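Local coordinates for cytochrome c-554 (Nitrosomonas europaea, PDB 1FT5), which carries electrons in the periplasm on four covalently bound hemes during ammonia oxidation, accepting them directly from hydroxylamine oxidoreductase, at residues D169-K183 against F194-K208. Numbering follows the deposited sequence.
With HEM (protoporphyrin IX containing Fe), chain G.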
loop_
_atom_site.group_PDB
_atom_site.type_symbol
_atom_site.label_atom_id
_atom_site.label_comp_id
_atom_site.label_asym_id
_atom_site.label_seq_id
_atom_site.Cartn_x
_atom_site.Cartn_y
_atom_site.Cartn_z
ATOM N N ASP A 169 -4.482 -0.162 -14.406
ATOM C CA ASP A 169 -4.566 -1.532 -14.886
ATOM C C ASP A 169 -3.225 -2.106 -15.288
ATOM O O ASP A 169 -3.052 -3.330 -15.333
ATOM C CB ASP A 169 -5.543 -1.615 -16.069
ATOM C CG ASP A 169 -7.007 -1.514 -15.662
ATOM O OD1 ASP A 169 -7.396 -1.479 -14.471
ATOM O OD2 ASP A 169 -7.833 -1.466 -16.591
ATOM N N GLU A 170 -2.286 -1.234 -15.647
ATOM C CA GLU A 170 -0.946 -1.671 -15.998
ATOM C C GLU A 170 -0.047 -1.792 -14.786
ATOM O O GLU A 170 0.599 -2.800 -14.561
ATOM C CB GLU A 170 -0.287 -0.678 -16.969
ATOM C CG GLU A 170 -1.246 -0.236 -18.030
ATOM C CD GLU A 170 -1.092 -0.997 -19.297
ATOM O OE1 GLU A 170 -1.218 -0.332 -20.375
ATOM O OE2 GLU A 170 -0.848 -2.235 -19.222
ATOM N N MET A 171 -0.035 -0.743 -13.974
ATOM C CA MET A 171 0.879 -0.752 -12.888
ATOM C C MET A 171 0.548 -1.675 -11.735
ATOM O O MET A 171 1.453 -2.050 -11.031
ATOM C CB MET A 171 1.118 0.684 -12.448
ATOM C CG MET A 171 2.495 1.090 -13.033
ATOM S SD MET A 171 2.572 2.757 -13.476
ATOM C CE MET A 171 3.770 2.737 -14.910
ATOM N N VAL A 172 -0.722 -2.031 -11.595
ATOM C CA VAL A 172 -1.051 -2.994 -10.507
ATOM C C VAL A 172 -0.543 -4.374 -10.859
ATOM O O VAL A 172 -0.482 -5.244 -9.978
ATOM C CB VAL A 172 -2.564 -2.987 -10.227
ATOM C CG1 VAL A 172 -3.387 -3.769 -11.334
ATOM C CG2 VAL A 172 -2.841 -3.647 -8.826
ATOM N N LYS A 173 -0.092 -4.537 -12.105
ATOM C CA LYS A 173 0.450 -5.836 -12.520
ATOM C C LYS A 173 1.945 -5.827 -12.534
ATOM O O LYS A 173 2.555 -6.723 -13.073
ATOM C CB LYS A 173 -0.096 -6.258 -13.918
ATOM C CG LYS A 173 -1.566 -6.410 -14.004
ATOM C CD LYS A 173 -1.990 -7.246 -15.273
ATOM C CE LYS A 173 -3.489 -7.492 -15.296
ATOM N NZ LYS A 173 -3.769 -8.406 -16.445
ATOM N N GLU A 174 2.568 -4.821 -11.929
ATOM C CA GLU A 174 4.023 -4.764 -11.820
ATOM C C GLU A 174 4.378 -5.338 -10.465
ATOM O O GLU A 174 4.256 -4.636 -9.438
ATOM C CB GLU A 174 4.445 -3.282 -11.902
ATOM C CG GLU A 174 5.929 -3.044 -12.072
ATOM C CD GLU A 174 6.399 -3.263 -13.542
ATOM O OE1 GLU A 174 5.743 -2.809 -14.546
ATOM O OE2 GLU A 174 7.430 -3.868 -13.611
ATOM N N VAL A 175 4.814 -6.606 -10.429
ATOM C CA VAL A 175 5.117 -7.228 -9.109
ATOM C C VAL A 175 6.255 -6.552 -8.420
ATOM O O VAL A 175 6.282 -6.477 -7.182
ATOM C CB VAL A 175 5.429 -8.728 -9.204
ATOM C CG1 VAL A 175 4.166 -9.468 -9.608
ATOM C CG2 VAL A 175 6.571 -8.970 -10.185
ATOM N N LYS A 176 7.202 -6.018 -9.176
ATOM C CA LYS A 176 8.321 -5.361 -8.500
ATOM C C LYS A 176 7.902 -4.073 -7.859
ATOM O O LYS A 176 8.715 -3.468 -7.161
ATOM C CB LYS A 176 9.506 -5.070 -9.437
ATOM C CG LYS A 176 10.090 -6.360 -9.975
ATOM C CD LYS A 176 9.142 -6.933 -10.999
ATOM C CE LYS A 176 8.549 -5.793 -11.791
ATOM N NZ LYS A 176 7.202 -6.040 -12.193
ATOM N N ALA A 177 6.687 -3.614 -8.117
ATOM C CA ALA A 177 6.221 -2.411 -7.474
ATOM C C ALA A 177 5.164 -2.695 -6.379
ATOM O O ALA A 177 4.922 -1.818 -5.557
ATOM C CB ALA A 177 5.632 -1.469 -8.477
ATOM N N MET A 178 4.588 -3.905 -6.382
ATOM C CA MET A 178 3.601 -4.309 -5.370
ATOM C C MET A 178 4.419 -5.188 -4.362
ATOM O O MET A 178 4.895 -4.757 -3.325
ATOM C CB MET A 178 2.441 -5.155 -6.048
ATOM C CG MET A 178 1.696 -4.486 -7.229
ATOM S SD MET A 178 0.698 -3.045 -6.671
ATOM C CE MET A 178 2.028 -1.755 -6.910
ATOM N N HIS A 179 4.483 -6.474 -4.705
ATOM C CA HIS A 179 5.283 -7.493 -4.023
ATOM C C HIS A 179 4.926 -8.744 -4.843
ATOM O O HIS A 179 3.937 -8.783 -5.548
ATOM C CB HIS A 179 4.950 -7.736 -2.518
ATOM C CG HIS A 179 3.511 -7.958 -2.214
ATOM N ND1 HIS A 179 2.800 -9.097 -2.548
ATOM C CD2 HIS A 179 2.608 -7.134 -1.633
ATOM C CE1 HIS A 179 1.524 -8.884 -2.167
ATOM N NE2 HIS A 179 1.365 -7.683 -1.601
ATOM N N GLU A 180 5.792 -9.711 -4.789
ATOM C CA GLU A 180 5.509 -10.960 -5.470
ATOM C C GLU A 180 4.218 -11.518 -4.893
ATOM O O GLU A 180 3.905 -11.290 -3.691
ATOM C CB GLU A 180 6.647 -11.909 -5.189
ATOM C CG GLU A 180 6.501 -13.224 -5.910
ATOM C CD GLU A 180 6.351 -13.042 -7.419
ATOM O OE1 GLU A 180 7.394 -12.857 -8.074
ATOM O OE2 GLU A 180 5.224 -13.065 -7.942
ATOM N N HIS A 181 3.524 -12.314 -5.718
ATOM C CA HIS A 181 2.260 -12.938 -5.341
ATOM C C HIS A 181 2.519 -14.401 -5.026
ATOM O O HIS A 181 3.256 -15.093 -5.747
ATOM C CB HIS A 181 1.230 -12.756 -6.429
ATOM C CG HIS A 181 0.894 -11.310 -6.653
ATOM N ND1 HIS A 181 0.270 -10.548 -5.685
ATOM C CD2 HIS A 181 1.161 -10.472 -7.687
ATOM C CE1 HIS A 181 0.180 -9.290 -6.118
ATOM N NE2 HIS A 181 0.709 -9.217 -7.325
ATOM N N TYR A 182 2.034 -14.800 -3.870
ATOM C CA TYR A 182 2.189 -16.176 -3.384
ATOM C C TYR A 182 0.822 -16.839 -3.308
ATOM O O TYR A 182 -0.233 -16.222 -3.129
ATOM C CB TYR A 182 2.906 -16.176 -2.017
ATOM C CG TYR A 182 4.265 -15.581 -2.136
ATOM C CD1 TYR A 182 4.459 -14.229 -1.910
ATOM C CD2 TYR A 182 5.380 -16.361 -2.542
ATOM C CE1 TYR A 182 5.697 -13.641 -2.072
ATOM C CE2 TYR A 182 6.626 -15.772 -2.703
ATOM C CZ TYR A 182 6.782 -14.410 -2.470
ATOM O OH TYR A 182 8.004 -13.791 -2.648
ATOM N N LYS A 183 0.842 -18.158 -3.485
ATOM C CA LYS A 183 -0.386 -18.962 -3.511
ATOM C C LYS A 183 -1.166 -18.972 -2.195
ATOM O O LYS A 183 -0.549 -19.181 -1.143
ATOM C CB LYS A 183 0.020 -20.405 -3.833
ATOM C CG LYS A 183 0.462 -20.567 -5.265
ATOM C CD LYS A 183 -0.686 -20.684 -6.257
ATOM C CE LYS A 183 -2.015 -20.987 -5.575
ATOM N NZ LYS A 183 -3.182 -20.675 -6.469
ATOM N N PHE A 194 -10.902 -8.876 -5.996
ATOM C CA PHE A 194 -10.097 -8.064 -6.928
ATOM C C PHE A 194 -10.167 -8.678 -8.322
ATOM O O PHE A 194 -10.005 -9.901 -8.475
ATOM C CB PHE A 194 -8.638 -8.032 -6.459
ATOM C CG PHE A 194 -7.743 -7.204 -7.347
ATOM C CD1 PHE A 194 -6.455 -7.679 -7.671
ATOM C CD2 PHE A 194 -8.178 -5.972 -7.824
ATOM C CE1 PHE A 194 -5.575 -6.878 -8.507
ATOM C CE2 PHE A 194 -7.314 -5.187 -8.645
ATOM C CZ PHE A 194 -6.045 -5.652 -8.963
ATOM N N LYS A 195 -10.413 -7.827 -9.324
ATOM C CA LYS A 195 -10.538 -8.257 -10.717
ATOM C C LYS A 195 -9.423 -9.075 -11.265
ATOM O O LYS A 195 -9.642 -9.854 -12.234
ATOM C CB LYS A 195 -10.824 -7.066 -11.646
ATOM C CG LYS A 195 -9.684 -6.005 -11.717
ATOM C CD LYS A 195 -10.213 -4.818 -12.511
ATOM C CE LYS A 195 -9.086 -3.860 -12.948
ATOM N NZ LYS A 195 -9.665 -2.689 -13.728
ATOM N N PHE A 196 -8.216 -8.933 -10.717
ATOM C CA PHE A 196 -7.087 -9.727 -11.210
ATOM C C PHE A 196 -6.660 -10.803 -10.241
ATOM O O PHE A 196 -5.612 -11.402 -10.379
ATOM C CB PHE A 196 -5.850 -8.856 -11.525
ATOM C CG PHE A 196 -6.104 -7.803 -12.575
ATOM C CD1 PHE A 196 -5.603 -6.528 -12.426
ATOM C CD2 PHE A 196 -6.847 -8.096 -13.721
ATOM C CE1 PHE A 196 -5.832 -5.541 -13.402
ATOM C CE2 PHE A 196 -7.083 -7.095 -14.719
ATOM C CZ PHE A 196 -6.555 -5.794 -14.534
ATOM N N HIS A 197 -7.457 -11.039 -9.194
ATOM C CA HIS A 197 -7.081 -12.051 -8.199
ATOM C C HIS A 197 -6.825 -13.484 -8.785
ATOM O O HIS A 197 -5.813 -14.097 -8.492
ATOM C CB HIS A 197 -8.236 -12.159 -7.158
ATOM C CG HIS A 197 -7.974 -13.178 -6.084
ATOM N ND1 HIS A 197 -7.310 -12.886 -4.917
ATOM C CD2 HIS A 197 -8.288 -14.502 -6.016
ATOM C CE1 HIS A 197 -7.220 -13.979 -4.170
ATOM N NE2 HIS A 197 -7.806 -14.976 -4.820
ATOM N N ASP A 198 -7.759 -13.957 -9.597
ATOM C CA ASP A 198 -7.571 -15.307 -10.138
ATOM C C ASP A 198 -6.366 -15.348 -11.041
ATOM O O ASP A 198 -5.569 -16.306 -10.997
ATOM C CB ASP A 198 -8.818 -15.742 -10.877
ATOM C CG ASP A 198 -10.002 -15.915 -9.924
ATOM O OD1 ASP A 198 -9.763 -16.242 -8.733
ATOM O OD2 ASP A 198 -11.132 -15.707 -10.380
ATOM N N GLU A 199 -6.202 -14.276 -11.837
ATOM C CA GLU A 199 -4.997 -14.217 -12.682
ATOM C C GLU A 199 -3.711 -14.249 -11.835
ATOM O O GLU A 199 -2.732 -14.960 -12.083
ATOM C CB GLU A 199 -5.033 -12.946 -13.539
ATOM C CG GLU A 199 -3.681 -12.636 -14.180
ATOM C CD GLU A 199 -3.690 -11.307 -15.000
ATOM O OE1 GLU A 199 -4.750 -10.738 -15.242
ATOM O OE2 GLU A 199 -2.611 -10.880 -15.408
ATOM N N PHE A 200 -3.667 -13.436 -10.771
ATOM C CA PHE A 200 -2.482 -13.380 -9.939
ATOM C C PHE A 200 -2.221 -14.712 -9.192
ATOM O O PHE A 200 -1.073 -15.131 -9.002
ATOM C CB PHE A 200 -2.671 -12.252 -8.887
ATOM C CG PHE A 200 -2.441 -10.867 -9.405
ATOM C CD1 PHE A 200 -2.396 -9.840 -8.509
ATOM C CD2 PHE A 200 -2.274 -10.598 -10.761
ATOM C CE1 PHE A 200 -2.185 -8.517 -8.933
ATOM C CE2 PHE A 200 -2.079 -9.319 -11.200
ATOM C CZ PHE A 200 -2.029 -8.248 -10.295
ATOM N N GLN A 201 -3.329 -15.381 -8.827
ATOM C CA GLN A 201 -3.152 -16.611 -8.106
ATOM C C GLN A 201 -2.725 -17.734 -9.048
ATOM O O GLN A 201 -1.943 -18.585 -8.635
ATOM C CB GLN A 201 -4.451 -16.978 -7.388
ATOM C CG GLN A 201 -4.612 -16.179 -6.098
ATOM C CD GLN A 201 -3.548 -16.573 -5.088
ATOM O OE1 GLN A 201 -3.451 -17.752 -4.661
ATOM N NE2 GLN A 201 -2.703 -15.619 -4.706
ATOM N N ALA A 202 -3.209 -17.666 -10.282
ATOM C CA ALA A 202 -2.873 -18.722 -11.274
ATOM C C ALA A 202 -1.365 -18.748 -11.564
ATOM O O ALA A 202 -0.791 -19.827 -11.786
ATOM C CB ALA A 202 -3.685 -18.548 -12.548
ATOM N N SER A 203 -0.681 -17.595 -11.508
ATOM C CA SER A 203 0.755 -17.614 -11.737
ATOM C C SER A 203 1.551 -17.303 -10.469
ATOM O O SER A 203 2.754 -17.047 -10.508
ATOM C CB SER A 203 1.128 -16.664 -12.878
ATOM O OG SER A 203 0.711 -15.352 -12.624
ATOM N N ALA A 204 0.881 -17.369 -9.321
ATOM C CA ALA A 204 1.557 -17.105 -8.076
ATOM C C ALA A 204 2.604 -18.151 -7.733
ATOM O O ALA A 204 2.488 -19.307 -8.146
ATOM C CB ALA A 204 0.546 -17.029 -6.944
ATOM N N LYS A 205 3.606 -17.740 -6.964
ATOM C CA LYS A 205 4.683 -18.610 -6.497
ATOM C C LYS A 205 4.185 -19.420 -5.305
ATOM O O LYS A 205 3.232 -19.035 -4.622
ATOM C CB LYS A 205 5.895 -17.776 -6.039
ATOM C CG LYS A 205 6.792 -17.254 -7.152
ATOM C CD LYS A 205 5.989 -16.540 -8.253
ATOM C CE LYS A 205 6.649 -16.673 -9.649
ATOM N NZ LYS A 205 5.649 -17.157 -10.665
ATOM N N PRO A 206 4.830 -20.557 -5.018
ATOM C CA PRO A 206 4.361 -21.335 -3.864
ATOM C C PRO A 206 4.870 -20.728 -2.551
ATOM O O PRO A 206 5.842 -19.984 -2.545
ATOM C CB PRO A 206 4.932 -22.745 -4.110
ATOM C CG PRO A 206 5.770 -22.653 -5.370
ATOM C CD PRO A 206 5.976 -21.197 -5.689
ATOM N N ALA A 207 4.210 -21.058 -1.443
ATOM C CA ALA A 207 4.581 -20.552 -0.111
ATOM C C ALA A 207 6.090 -20.463 0.128
ATOM O O ALA A 207 6.689 -21.373 0.705
ATOM C CB ALA A 207 3.949 -21.427 0.966
ATOM N N LYS A 208 6.695 -19.356 -0.302
ATOM C CA LYS A 208 8.136 -19.149 -0.138
ATOM C C LYS A 208 8.479 -18.258 1.058
ATOM O O LYS A 208 8.139 -17.076 1.076
ATOM C CB LYS A 208 8.731 -18.531 -1.409
ATOM C CG LYS A 208 10.237 -18.316 -1.347
ATOM C CD LYS A 208 10.811 -18.005 -2.723
ATOM C CE LYS A 208 11.252 -16.549 -2.823
ATOM N NZ LYS A 208 10.216 -15.696 -3.485
HETATM C CHA HEM G . -2.111 -9.280 -2.502
HETATM C CHB HEM G . -0.012 -9.086 1.897
HETATM C CHC HEM G . 1.667 -4.619 0.803
HETATM C CHD HEM G . -0.974 -4.638 -3.267
HETATM C C1A HEM G . -1.637 -9.604 -1.223
HETATM C C2A HEM G . -1.867 -10.860 -0.582
HETATM C C3A HEM G . -1.315 -10.802 0.642
HETATM C C4A HEM G . -0.712 -9.516 0.783
HETATM C CMA HEM G . -1.298 -11.889 1.735
HETATM C CAA HEM G . -2.640 -12.082 -1.198
HETATM C CBA HEM G . -1.624 -13.165 -1.754
HETATM C CGA HEM G . -0.599 -12.581 -2.761
HETATM O O1A HEM G . -1.036 -12.026 -3.745
HETATM O O2A HEM G . 0.597 -12.690 -2.500
HETATM C C1B HEM G . 0.623 -7.812 1.991
HETATM C C2B HEM G . 1.422 -7.410 3.112
HETATM C C3B HEM G . 1.944 -6.165 2.798
HETATM C C4B HEM G . 1.421 -5.863 1.472
HETATM C CMB HEM G . 1.643 -8.243 4.377
HETATM C CAB HEM G . 2.857 -5.248 3.552
HETATM C CBB HEM G . 4.229 -5.907 3.837
HETATM C C1C HEM G . 1.054 -4.276 -0.399
HETATM C C2C HEM G . 1.201 -2.987 -0.978
HETATM C C3C HEM G . 0.435 -2.953 -2.045
HETATM C C4C HEM G . -0.164 -4.243 -2.216
HETATM C CMC HEM G . 2.067 -1.831 -0.433
HETATM C CAC HEM G . 0.182 -1.723 -2.971
HETATM C CBC HEM G . 1.365 -0.963 -3.518
HETATM C C1D HEM G . -1.492 -5.933 -3.441
HETATM C C2D HEM G . -2.307 -6.336 -4.565
HETATM C C3D HEM G . -2.584 -7.676 -4.360
HETATM C C4D HEM G . -1.952 -8.027 -3.110
HETATM C CMD HEM G . -2.813 -5.440 -5.681
HETATM C CAD HEM G . -3.519 -8.566 -5.167
HETATM C CBD HEM G . -4.830 -8.742 -4.463
HETATM C CGD HEM G . -5.622 -10.007 -4.848
HETATM O O1D HEM G . -6.682 -10.192 -4.237
HETATM O O2D HEM G . -5.159 -10.742 -5.718
HETATM N NA HEM G . -0.924 -8.789 -0.384
HETATM N NB HEM G . 0.604 -6.850 0.972
HETATM N NC HEM G . 0.236 -5.045 -1.154
HETATM N ND HEM G . -1.258 -6.976 -2.523
HETATM FE FE HEM G . -0.312 -6.933 -0.787
#
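The propionate edge of a bis-histidine c-type heme is walled here by His181 of 169-183 and Phe200 of helix 197-202, which form an offset stack. Their ring centroids lie 4.3 Å apart and the planes are inclined by 27°. Phe200 CD1 sits over one face of the imidazole, toward its rim; His179 O lies over the centre of the opposite face. With His181 CG anti to its carbonyl carbon (chi1 -63°), the ring lies beside the propionate and ND1 gives heme O1A a hydrogen bond of 2.8 Å. A leucine here would probably leave O1A without this donor and the Phe200 face without its stacked ring. Tyr182 N hydrogen-bonds to O2A of that propionate, and His197 ND1 to O1D of the second. His179 NE2 coordinates the iron, with His92 as the other axial ligand of heme #3.

The backbones meet in a single beta bridge, Tyr182 with Lys205. Lys205 N hydrogen-bonds to His181 O, and Lys183 N to Lys205 O at 2.8 Å. Gln201 NE2 hydrogen-bonds to Tyr182 O at 3.0 Å from above the carbonyl plane, while its OE1 accepts a hydrogen bond from Leu184 N.

Beyond Phe200, Lys173 CE stands over the centre of the Phe196 ring, 3.4 Å from the centroid, in a CH-pi contact. NZ adds a cation-pi contact to the same face and a salt bridge to Glu199 OE1 (2.8 Å). Lys195 CG covers the opposite face, and Val172 CG1 meets the ring edge. Lys195 NZ meets Asp169 OD1 on its syn side at 2.7 Å, 31° out of the carboxylate plane, in a salt bridge.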